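Local coordinates for polysaccharide biosynthesis protein CapD (Bacillus thuringiensis HD-771, PDB 6BWC) that probably acts on UDP-N-acetylglucosamine as an NADP-dependent enzyme of the short-chain dehydrogenase family in the biosynthesis of CMP-pseudaminic acid, which serves flagellin glycosylation, at residues Y272-E286 with A306-N318. The protein carries 2 engineered substitutions. Sequence-based numbering, arbitrary orientation.
Sequences YEELMTHDESLQAFE and AKRAKAGFYRSDN. With UD1 (uridine-diphosphate-N-acetylglucosamine), chain O.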
loop_
_atom_site.group_PDB
_atom_site.type_symbol
_atom_site.label_atom_id
_atom_site.label_comp_id
_atom_site.label_asym_id
_atom_site.label_seq_id
_atom_site.Cartn_x
_atom_site.Cartn_y
_atom_site.Cartn_z
ATOM N N TYR C 272 -30.507 18.618 -19.144
ATOM C CA TYR C 272 -31.659 18.130 -18.401
ATOM C C TYR C 272 -31.087 16.994 -17.570
ATOM O O TYR C 272 -29.915 16.644 -17.737
ATOM C CB TYR C 272 -32.716 17.581 -19.363
ATOM C CG TYR C 272 -32.119 16.625 -20.350
ATOM C CD1 TYR C 272 -32.058 15.261 -20.079
ATOM C CD2 TYR C 272 -31.541 17.098 -21.530
ATOM C CE1 TYR C 272 -31.461 14.383 -20.966
ATOM C CE2 TYR C 272 -30.945 16.238 -22.426
ATOM C CZ TYR C 272 -30.901 14.879 -22.140
ATOM O OH TYR C 272 -30.309 14.018 -23.042
ATOM N N GLU C 273 -31.890 16.408 -16.692
ATOM C CA GLU C 273 -31.466 15.221 -15.947
ATOM C C GLU C 273 -32.506 14.147 -16.184
ATOM O O GLU C 273 -33.453 14.377 -16.926
ATOM C CB GLU C 273 -31.273 15.541 -14.464
ATOM C CG GLU C 273 -30.089 16.472 -14.157
ATOM C CD GLU C 273 -28.699 15.844 -14.320
ATOM O OE1 GLU C 273 -28.595 14.648 -14.730
ATOM O OE2 GLU C 273 -27.698 16.556 -14.022
ATOM N N GLU C 274 -32.295 12.961 -15.616
ATOM C CA GLU C 274 -33.179 11.811 -15.824
ATOM C C GLU C 274 -33.258 10.974 -14.535
ATOM O O GLU C 274 -32.269 10.813 -13.836
ATOM C CB GLU C 274 -32.679 10.944 -17.007
ATOM C CG GLU C 274 -32.389 11.690 -18.318
ATOM C CD GLU C 274 -31.904 10.781 -19.444
ATOM O OE1 GLU C 274 -30.676 10.645 -19.640
ATOM O OE2 GLU C 274 -32.747 10.188 -20.148
ATOM N N LEU C 275 -34.445 10.452 -14.238
ATOM C CA LEU C 275 -34.687 9.658 -13.023
ATOM C C LEU C 275 -34.279 8.197 -13.214
ATOM O O LEU C 275 -34.012 7.495 -12.222
ATOM C CB LEU C 275 -36.174 9.688 -12.643
ATOM C CG LEU C 275 -36.906 11.034 -12.541
ATOM C CD1 LEU C 275 -38.401 10.792 -12.401
ATOM C CD2 LEU C 275 -36.353 11.880 -11.394
ATOM N N MET C 276 -34.307 7.749 -14.480
ATOM C CA MET C 276 -33.931 6.382 -14.900
ATOM C C MET C 276 -33.777 6.271 -16.423
ATOM O O MET C 276 -34.399 7.000 -17.183
ATOM C CB MET C 276 -34.940 5.328 -14.410
ATOM C CG MET C 276 -36.390 5.582 -14.775
ATOM S SD MET C 276 -37.484 4.497 -13.831
ATOM C CE MET C 276 -38.881 5.557 -13.568
ATOM N N THR C 277 -32.940 5.347 -16.864
ATOM C CA THR C 277 -32.889 5.002 -18.272
ATOM C C THR C 277 -34.255 4.462 -18.710
ATOM O O THR C 277 -35.082 4.032 -17.890
ATOM C CB THR C 277 -31.813 3.933 -18.543
ATOM O OG1 THR C 277 -31.989 2.838 -17.635
ATOM C CG2 THR C 277 -30.415 4.524 -18.362
ATOM N N HIS C 278 -34.491 4.504 -20.017
ATOM C CA HIS C 278 -35.682 3.895 -20.587
ATOM C C HIS C 278 -35.768 2.415 -20.197
ATOM O O HIS C 278 -36.816 1.978 -19.697
ATOM C CB HIS C 278 -35.689 4.022 -22.099
ATOM C CG HIS C 278 -36.936 3.481 -22.716
ATOM N ND1 HIS C 278 -37.099 2.146 -23.023
ATOM C CD2 HIS C 278 -38.104 4.084 -23.026
ATOM C CE1 HIS C 278 -38.306 1.957 -23.519
ATOM N NE2 HIS C 278 -38.937 3.115 -23.528
ATOM N N ASP C 279 -34.660 1.681 -20.434
ATOM C CA ASP C 279 -34.447 0.261 -19.997
ATOM C C ASP C 279 -34.937 -0.026 -18.564
ATOM O O ASP C 279 -35.666 -0.989 -18.335
ATOM C CB ASP C 279 -32.949 -0.102 -20.144
ATOM C CG ASP C 279 -32.619 -1.564 -19.771
ATOM O OD1 ASP C 279 -31.652 -1.718 -18.990
ATOM O OD2 ASP C 279 -33.268 -2.530 -20.264
ATOM N N GLU C 280 -34.565 0.836 -17.620
ATOM C CA GLU C 280 -34.980 0.691 -16.211
ATOM C C GLU C 280 -36.474 0.917 -16.000
ATOM O O GLU C 280 -37.079 0.313 -15.093
ATOM C CB GLU C 280 -34.192 1.651 -15.325
ATOM C CG GLU C 280 -32.799 1.177 -14.963
ATOM C CD GLU C 280 -32.088 2.175 -14.078
ATOM O OE1 GLU C 280 -32.148 3.384 -14.388
ATOM O OE2 GLU C 280 -31.492 1.749 -13.066
ATOM N N SER C 281 -37.061 1.789 -16.824
ATOM C CA SER C 281 -38.490 2.081 -16.741
ATOM C C SER C 281 -39.368 0.889 -17.124
ATOM O O SER C 281 -40.568 0.932 -16.873
ATOM C CB SER C 281 -38.861 3.312 -17.582
ATOM O OG SER C 281 -38.999 3.000 -18.962
ATOM N N LEU C 282 -38.789 -0.155 -17.731
ATOM C CA LEU C 282 -39.513 -1.409 -18.059
ATOM C C LEU C 282 -39.559 -2.463 -16.934
ATOM O O LEU C 282 -40.365 -3.388 -17.012
ATOM C CB LEU C 282 -38.915 -2.041 -19.320
ATOM C CG LEU C 282 -38.936 -1.144 -20.578
ATOM C CD1 LEU C 282 -37.845 -1.525 -21.567
ATOM C CD2 LEU C 282 -40.304 -1.164 -21.253
ATOM N N GLN C 283 -38.694 -2.338 -15.918
ATOM C CA GLN C 283 -38.731 -3.199 -14.700
ATOM C C GLN C 283 -39.135 -2.463 -13.431
ATOM O O GLN C 283 -39.348 -3.124 -12.404
ATOM C CB GLN C 283 -37.406 -3.950 -14.401
ATOM C CG GLN C 283 -36.177 -3.584 -15.214
ATOM C CD GLN C 283 -36.185 -4.253 -16.576
ATOM O OE1 GLN C 283 -36.472 -5.441 -16.683
ATOM N NE2 GLN C 283 -35.869 -3.505 -17.617
ATOM N N ALA C 284 -39.239 -1.134 -13.494
ATOM C CA ALA C 284 -39.456 -0.302 -12.305
ATOM C C ALA C 284 -40.898 -0.330 -11.738
ATOM O O ALA C 284 -41.867 -0.410 -12.480
ATOM C CB ALA C 284 -39.038 1.130 -12.619
ATOM N N PHE C 285 -41.032 -0.252 -10.418
ATOM C CA PHE C 285 -42.342 -0.191 -9.757
ATOM C C PHE C 285 -42.740 1.245 -9.399
ATOM O O PHE C 285 -41.883 2.048 -9.070
ATOM C CB PHE C 285 -42.336 -1.105 -8.529
ATOM C CG PHE C 285 -42.153 -2.556 -8.886
ATOM C CD1 PHE C 285 -43.253 -3.366 -9.203
ATOM C CD2 PHE C 285 -40.880 -3.113 -8.977
ATOM C CE1 PHE C 285 -43.085 -4.706 -9.572
ATOM C CE2 PHE C 285 -40.703 -4.452 -9.348
ATOM C CZ PHE C 285 -41.806 -5.246 -9.644
ATOM N N GLU C 286 -44.028 1.577 -9.508
ATOM C CA GLU C 286 -44.554 2.871 -9.058
ATOM C C GLU C 286 -45.283 2.715 -7.748
ATOM O O GLU C 286 -46.076 1.793 -7.578
ATOM C CB GLU C 286 -45.548 3.457 -10.046
ATOM C CG GLU C 286 -44.907 4.315 -11.095
ATOM C CD GLU C 286 -45.900 5.120 -11.897
ATOM O OE1 GLU C 286 -45.803 5.159 -13.155
ATOM O OE2 GLU C 286 -46.760 5.744 -11.251
ATOM N N ALA C 306 -48.004 -5.191 -6.279
ATOM C CA ALA C 306 -46.827 -4.384 -6.623
ATOM C C ALA C 306 -46.928 -3.788 -8.050
ATOM O O ALA C 306 -46.807 -4.515 -9.047
ATOM C CB ALA C 306 -45.557 -5.219 -6.472
ATOM N N LYS C 307 -47.130 -2.468 -8.133
ATOM C CA LYS C 307 -47.518 -1.791 -9.391
ATOM C C LYS C 307 -46.348 -1.558 -10.381
ATOM O O LYS C 307 -45.345 -0.963 -10.019
ATOM C CB LYS C 307 -48.220 -0.450 -9.083
ATOM C CG LYS C 307 -49.064 0.072 -10.248
ATOM C CD LYS C 307 -49.118 1.598 -10.360
ATOM C CE LYS C 307 -49.437 2.024 -11.796
ATOM N NZ LYS C 307 -49.585 3.495 -11.996
ATOM N N ARG C 308 -46.498 -2.017 -11.625
ATOM C CA ARG C 308 -45.488 -1.783 -12.658
ATOM C C ARG C 308 -45.685 -0.386 -13.194
ATOM O O ARG C 308 -46.802 0.072 -13.356
ATOM C CB ARG C 308 -45.573 -2.787 -13.804
ATOM C CG ARG C 308 -44.732 -4.039 -13.638
ATOM C CD ARG C 308 -45.357 -5.197 -14.408
ATOM N NE ARG C 308 -44.422 -6.275 -14.743
ATOM C CZ ARG C 308 -44.769 -7.464 -15.271
ATOM N NH1 ARG C 308 -46.044 -7.774 -15.531
ATOM N NH2 ARG C 308 -43.827 -8.370 -15.539
ATOM N N ALA C 309 -44.573 0.278 -13.468
ATOM C CA ALA C 309 -44.558 1.672 -13.884
ATOM C C ALA C 309 -44.776 1.709 -15.364
ATOM O O ALA C 309 -44.649 0.675 -16.026
ATOM C CB ALA C 309 -43.213 2.298 -13.545
ATOM N N LYS C 310 -45.073 2.894 -15.893
ATOM C CA LYS C 310 -45.121 3.070 -17.350
ATOM C C LYS C 310 -43.686 3.111 -17.918
ATOM O O LYS C 310 -42.770 3.566 -17.223
ATOM C CB LYS C 310 -45.919 4.327 -17.737
ATOM C CG LYS C 310 -46.542 4.248 -19.133
ATOM C CD LYS C 310 -47.739 3.289 -19.201
ATOM C CE LYS C 310 -47.750 2.457 -20.493
ATOM N NZ LYS C 310 -49.089 1.861 -20.815
ATOM N N ALA C 311 -43.491 2.618 -19.152
ATOM C CA ALA C 311 -42.203 2.765 -19.872
ATOM C C ALA C 311 -41.982 4.224 -20.258
ATOM O O ALA C 311 -42.774 5.091 -19.907
ATOM C CB ALA C 311 -42.162 1.897 -21.123
ATOM N N GLY C 312 -40.891 4.505 -20.956
ATOM C CA GLY C 312 -40.681 5.832 -21.545
ATOM C C GLY C 312 -39.644 6.661 -20.831
ATOM O O GLY C 312 -39.165 6.291 -19.767
ATOM N N PHE C 313 -39.344 7.816 -21.405
ATOM C CA PHE C 313 -38.167 8.569 -21.053
ATOM C C PHE C 313 -38.554 9.635 -20.036
ATOM O O PHE C 313 -39.140 10.646 -20.390
ATOM C CB PHE C 313 -37.526 9.158 -22.318
ATOM C CG PHE C 313 -37.187 8.115 -23.358
ATOM C CD1 PHE C 313 -35.920 7.559 -23.421
ATOM C CD2 PHE C 313 -38.158 7.658 -24.268
ATOM C CE1 PHE C 313 -35.621 6.587 -24.380
ATOM C CE2 PHE C 313 -37.869 6.678 -25.216
ATOM C CZ PHE C 313 -36.597 6.147 -25.275
ATOM N N TYR C 314 -38.212 9.368 -18.770
ATOM C CA TYR C 314 -38.440 10.275 -17.625
ATOM C C TYR C 314 -37.338 11.333 -17.519
ATOM O O TYR C 314 -36.420 11.198 -16.707
ATOM C CB TYR C 314 -38.527 9.477 -16.297
ATOM C CG TYR C 314 -39.764 8.606 -16.181
ATOM C CD1 TYR C 314 -40.851 8.994 -15.405
ATOM C CD2 TYR C 314 -39.854 7.394 -16.861
ATOM C CE1 TYR C 314 -41.984 8.194 -15.304
ATOM C CE2 TYR C 314 -40.981 6.589 -16.774
ATOM C CZ TYR C 314 -42.042 6.990 -15.994
ATOM O OH TYR C 314 -43.157 6.186 -15.909
ATOM N N ARG C 315 -37.447 12.380 -18.337
ATOM C CA ARG C 315 -36.498 13.501 -18.314
ATOM C C ARG C 315 -37.101 14.781 -17.803
ATOM O O ARG C 315 -38.322 14.949 -17.845
ATOM C CB ARG C 315 -36.018 13.862 -19.701
ATOM C CG ARG C 315 -35.814 12.742 -20.678
ATOM C CD ARG C 315 -35.290 13.349 -21.967
ATOM N NE ARG C 315 -34.679 12.308 -22.764
ATOM C CZ ARG C 315 -33.711 12.490 -23.643
ATOM N NH1 ARG C 315 -33.227 13.709 -23.880
ATOM N NH2 ARG C 315 -33.234 11.431 -24.293
ATOM N N SER C 316 -36.212 15.705 -17.423
ATOM C CA SER C 316 -36.574 17.064 -16.989
ATOM C C SER C 316 -36.984 18.037 -18.126
ATOM O O SER C 316 -37.729 18.995 -17.864
ATOM C CB SER C 316 -35.458 17.693 -16.106
ATOM O OG SER C 316 -34.383 18.274 -16.824
ATOM N N ASP C 317 -36.496 17.808 -19.354
ATOM C CA ASP C 317 -37.029 18.512 -20.539
ATOM C C ASP C 317 -38.322 17.879 -21.120
ATOM O O ASP C 317 -38.949 18.484 -22.007
ATOM C CB ASP C 317 -35.960 18.717 -21.643
ATOM C CG ASP C 317 -35.405 17.399 -22.244
ATOM O OD1 ASP C 317 -34.536 17.499 -23.136
ATOM O OD2 ASP C 317 -35.780 16.279 -21.843
ATOM N N ASN C 318 -38.716 16.703 -20.605
ATOM C CA ASN C 318 -39.840 15.899 -21.108
ATOM C C ASN C 318 -41.001 15.828 -20.124
ATOM O O ASN C 318 -41.805 14.886 -20.155
ATOM C CB ASN C 318 -39.342 14.479 -21.399
ATOM C CG ASN C 318 -40.377 13.616 -22.107
ATOM O OD1 ASN C 318 -40.898 13.990 -23.156
ATOM N ND2 ASN C 318 -40.681 12.455 -21.537
HETATM C "C1'" UD1 O . -26.522 19.106 -8.190
HETATM C "C2'" UD1 O . -25.556 18.269 -7.368
HETATM C "C3'" UD1 O . -25.158 16.988 -8.099
HETATM C "C4'" UD1 O . -26.372 16.236 -8.638
HETATM C "C5'" UD1 O . -27.432 17.170 -9.254
HETATM C "C6'" UD1 O . -28.751 16.410 -9.444
HETATM C "C7'" UD1 O . -24.283 19.896 -6.029
HETATM C "C8'" UD1 O . -23.062 20.793 -6.008
HETATM N "N2'" UD1 O . -24.365 19.034 -7.047
HETATM O "O1'" UD1 O . -25.937 19.421 -9.444
HETATM O "O3'" UD1 O . -24.397 16.160 -7.198
HETATM O "O4'" UD1 O . -25.979 15.284 -9.609
HETATM O "O5'" UD1 O . -27.667 18.346 -8.450
HETATM O "O6'" UD1 O . -29.413 16.793 -10.653
HETATM O "O7'" UD1 O . -25.157 20.024 -5.172
HETATM N N1 UD1 O . -25.631 27.341 -12.569
HETATM C C2 UD1 O . -25.534 28.705 -12.977
HETATM N N3 UD1 O . -24.535 29.470 -12.509
HETATM C C4 UD1 O . -23.611 28.983 -11.656
HETATM C C5 UD1 O . -23.678 27.682 -11.226
HETATM C C6 UD1 O . -24.709 26.876 -11.682
HETATM O O2 UD1 O . -26.345 29.207 -13.777
HETATM O O4 UD1 O . -22.694 29.697 -11.220
HETATM C C1B UD1 O . -26.702 26.458 -13.080
HETATM C C2B UD1 O . -26.243 25.084 -13.571
HETATM O "O2'" UD1 O . -25.853 25.100 -14.938
HETATM C C3B UD1 O . -27.425 24.177 -13.289
HETATM C C4B UD1 O . -28.049 24.834 -12.076
HETATM O O4B UD1 O . -27.578 26.179 -12.017
HETATM O O3B UD1 O . -28.414 24.136 -14.322
HETATM C C5B UD1 O . -27.716 24.131 -10.770
HETATM O O5B UD1 O . -26.317 24.125 -10.446
HETATM P PA UD1 O . -25.958 23.474 -9.023
HETATM O O1A UD1 O . -24.542 23.764 -8.586
HETATM O O2A UD1 O . -27.063 23.743 -7.997
HETATM O O3A UD1 O . -26.240 21.891 -9.167
HETATM P PB UD1 O . -26.113 20.784 -10.342
HETATM O O1B UD1 O . -24.786 20.942 -11.055
HETATM O O2B UD1 O . -27.352 20.637 -11.218
#
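M276 lays its methyl over the centre of the Y314 ring, CE 3.9 Å from the ring centroid and 12° off its normal, a CH-pi contact with SD set obliquely behind. The bend at chi3 (145°) in M276 brings CE onto that face. L275 CD1 packs on Y314 CB, and Y314 OH donates to K310 O within its own segment. H278 CD2 sits over one face of F313, 3.4 Å from its CE2 and CZ; the two rings are oblique, planes 35° apart. At one end R315 NH1 comes obliquely to the hydroxyl end of the Y272 ring, without a hydrogen bond, and the D317 carboxylate lies over one ring face. Backbone bonds join the segments at both ends: S316 N gives to E273 O (3.1 Å) and L275 N to Y314 O (3.2 Å), then A309 N to A284 O (3.0 Å) and E286 N to K307 O (2.9 Å). The latter two flank F285 and R308, a non-hydrogen-bonded antiparallel pair, so only residues round R308 border strand 285-286, the outermost within this chain in the large sheet of this Rossmann-type fold; the helical turn 278-282 lies between the paired ends, H278 and S281 facing 311-313. S316 OG accepts from E273 N (3.1 Å) and is also hydrogen-bonded to S201. E273 lines the UDP-N-acetylglucosamine pocket, its CG 3.6 Å from O6' of the sugar. Charge pairs between the segments are long: E286 with K307, and E274 with R315, the oxygen well out of the guanidinium plane and no N-H pointing at it. E274 has its stronger partner in K270, E286 in K230. F291 of strand 290-293 meets the Y314 ring edge-to-face.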